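Local coordinates for protein alpha-amylase (PDB 6M4K) that probably catalyses the hydrolysis of internal alpha-1,4-glucosidic linkages in starch-like polysaccharides, as a calcium- and chloride-dependent member of glycoside hydrolase family 13, at residues R396-N399 / V400-N404. Sequence-based numbering, arbitrary orientation.
Sequences RFHN and VAIGN
V400 and A401 meet the backbone one turn earlier through two helical hydrogen bonds: V400 N donates to R396 O at 2.8 Å (N-H...O 163°), and A401 N to F397 O at 2.9 Å. I402 N does not continue this i-to-i+4 pattern: its N-H points too far off H398 O to bond to it, and I402 N makes a weak i-to-i+3 bond to N399 O instead, 3.3 Å long.

The side chain of I402 can be followed outward over the N399 carbonyl. I402 CB sits 3.5 Å from N399 O, and I402 CG2, flanked by both N and C of its own backbone when viewed down the CA-CB bond, comes to 3.3 Å from N399 O. The other branch takes a different course: CG1 lies anti to the backbone N (chi1 -159°), and I402 CD1 at the tip approaches H398 NE2 to 4.1 Å, obliquely to the imidazole. That ring is fixed from both nitrogens, ND1 by L333 O and NE2 by D17 OD2.

V400 CG2 lies close to R396 O, and the V400 side chain also touches H496 of strand 492-496. F397 CE1 reaches A401 CB at 4.3 Å, an apolar contact oblique to the ring.

The chain reverses through I402 and G403. N404 N closes the turn on A401 O, and N404 ND2 grips A401 O at 3.1 Å, from above its carbonyl plane. G403 accommodates the positive phi of 84°. The last turn of helix 389-401, which follows the eighth strand, 339-344, of the GH13 TIM barrel, thus leads into a type II beta turn toward the C-terminal all-beta domain.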
ATOM      1  N   ARG A 396     -11.350 -12.545  -0.777  1.00 14.00           N
ATOM      2  CA  ARG A 396     -11.879 -13.762  -1.384  1.00 15.08           C
ATOM      3  C   ARG A 396     -12.832 -13.442  -2.533  1.00 14.47           C
ATOM      4  O   ARG A 396     -12.744 -14.061  -3.597  1.00 14.77           O
ATOM      5  CB  ARG A 396     -12.528 -14.659  -0.322  1.00 14.83           C
ATOM      6  CG  ARG A 396     -13.044 -15.984  -0.885  1.00 16.11           C
ATOM      7  CD  ARG A 396     -13.400 -16.962   0.215  1.00 18.50           C
ATOM      8  NE  ARG A 396     -14.503 -16.441   1.018  1.00 17.61           N
ATOM      9  CZ  ARG A 396     -15.080 -17.093   2.022  1.00 22.47           C
ATOM     10  NH1 ARG A 396     -14.657 -18.304   2.361  1.00 24.79           N
ATOM     11  NH2 ARG A 396     -16.087 -16.527   2.679  1.00 20.50           N
ATOM     12  N   PHE A 397     -13.732 -12.465  -2.347  1.00 13.36           N
ATOM     13  CA  PHE A 397     -14.606 -12.021  -3.433  1.00 14.09           C
ATOM     14  C   PHE A 397     -13.777 -11.608  -4.640  1.00 13.60           C
ATOM     15  O   PHE A 397     -14.032 -12.043  -5.765  1.00 14.00           O
ATOM     16  CB  PHE A 397     -15.453 -10.839  -2.934  1.00 14.28           C
ATOM     17  CG  PHE A 397     -16.445 -10.282  -3.944  1.00 14.42           C
ATOM     18  CD1 PHE A 397     -16.022  -9.493  -5.006  1.00 14.36           C
ATOM     19  CD2 PHE A 397     -17.815 -10.479  -3.771  1.00 14.93           C
ATOM     20  CE1 PHE A 397     -16.928  -8.962  -5.898  1.00 14.61           C
ATOM     21  CE2 PHE A 397     -18.735  -9.947  -4.657  1.00 15.09           C
ATOM     22  CZ  PHE A 397     -18.299  -9.194  -5.729  1.00 15.08           C
ATOM     23  N   HIS A 398     -12.779 -10.757  -4.411  1.00 13.52           N
ATOM     24  CA  HIS A 398     -11.878 -10.304  -5.468  1.00 13.34           C
ATOM     25  C   HIS A 398     -11.239 -11.480  -6.190  1.00 12.89           C
ATOM     26  O   HIS A 398     -11.173 -11.497  -7.424  1.00 14.19           O
ATOM     27  CB  HIS A 398     -10.803  -9.450  -4.794  1.00 13.10           C
ATOM     28  CG  HIS A 398      -9.686  -9.005  -5.690  1.00 13.05           C
ATOM     29  ND1 HIS A 398      -9.662  -7.765  -6.291  1.00 14.90           N
ATOM     30  CD2 HIS A 398      -8.521  -9.609  -6.025  1.00 14.21           C
ATOM     31  CE1 HIS A 398      -8.533  -7.628  -6.969  1.00 13.50           C
ATOM     32  NE2 HIS A 398      -7.835  -8.744  -6.844  1.00 14.67           N
ATOM     33  N   ASN A 399     -10.772 -12.479  -5.439  1.00 13.85           N
ATOM     34  CA  ASN A 399     -10.137 -13.638  -6.058  1.00 14.54           C
ATOM     35  C   ASN A 399     -11.143 -14.439  -6.879  1.00 15.81           C
ATOM     36  O   ASN A 399     -10.838 -14.866  -7.999  1.00 16.12           O
ATOM     37  CB  ASN A 399      -9.501 -14.530  -4.983  1.00 14.02           C
ATOM     38  CG  ASN A 399      -8.329 -13.868  -4.270  1.00 13.06           C
ATOM     39  OD1 ASN A 399      -7.663 -12.991  -4.816  1.00 14.33           O
ATOM     40  ND2 ASN A 399      -8.074 -14.301  -3.046  1.00 13.51           N
ATOM     41  N   VAL A 400     -12.353 -14.639  -6.345  1.00 14.77           N
ATOM     42  CA  VAL A 400     -13.382 -15.393  -7.061  1.00 16.70           C
ATOM     43  C   VAL A 400     -13.785 -14.668  -8.341  1.00 15.45           C
ATOM     44  O   VAL A 400     -14.069 -15.296  -9.368  1.00 16.96           O
ATOM     45  CB  VAL A 400     -14.584 -15.660  -6.129  1.00 15.69           C
ATOM     46  CG1 VAL A 400     -15.802 -16.154  -6.918  1.00 18.45           C
ATOM     47  CG2 VAL A 400     -14.197 -16.657  -5.044  1.00 19.29           C
ATOM     48  N   ALA A 401     -13.821 -13.341  -8.298  1.00 15.41           N
ATOM     49  CA  ALA A 401     -14.293 -12.508  -9.395  1.00 16.42           C
ATOM     50  C   ALA A 401     -13.242 -12.266 -10.469  1.00 17.13           C
ATOM     51  O   ALA A 401     -13.578 -11.702 -11.516  1.00 18.42           O
ATOM     52  CB  ALA A 401     -14.731 -11.157  -8.835  1.00 17.99           C
ATOM     53  N   ILE A 402     -11.986 -12.660 -10.226  1.00 15.71           N
ATOM     54  CA  ILE A 402     -10.867 -12.271 -11.086  1.00 17.97           C
ATOM     55  C   ILE A 402     -11.154 -12.585 -12.553  1.00 15.97           C
ATOM     56  O   ILE A 402     -11.651 -13.659 -12.899  1.00 19.02           O
ATOM     57  CB  ILE A 402      -9.559 -12.913 -10.580  1.00 18.70           C
ATOM     58  CG1 ILE A 402      -8.341 -12.156 -11.107  1.00 26.92           C
ATOM     59  CG2 ILE A 402      -9.486 -14.368 -10.949  1.00 22.48           C
ATOM     60  CD1 ILE A 402      -7.640 -11.320 -10.041  1.00 24.97           C
ATOM     61  N   GLY A 403     -10.857 -11.623 -13.419  1.00 15.78           N
ATOM     62  CA  GLY A 403     -11.003 -11.808 -14.851  1.00 16.84           C
ATOM     63  C   GLY A 403     -12.389 -11.572 -15.406  1.00 18.24           C
ATOM     64  O   GLY A 403     -12.573 -11.663 -16.627  1.00 19.15           O
ATOM     65  N   ASN A 404     -13.351 -11.286 -14.581  1.00 16.52           N
ATOM     66  CA  ASN A 404     -14.684 -11.002 -15.074  1.00 18.14           C
ATOM     67  C   ASN A 404     -14.889  -9.499 -15.198  1.00 19.24           C
ATOM     68  O   ASN A 404     -14.361  -8.723 -14.396  1.00 21.39           O
ATOM     69  CB  ASN A 404     -15.733 -11.572 -14.117  1.00 18.03           C
ATOM     70  CG  ASN A 404     -15.803 -13.075 -14.171  1.00 20.45           C
ATOM     71  OD1 ASN A 404     -16.618 -13.643 -14.900  1.00 21.24           O
ATOM     72  ND2 ASN A 404     -14.948 -13.735 -13.397  1.00 20.67           N
TER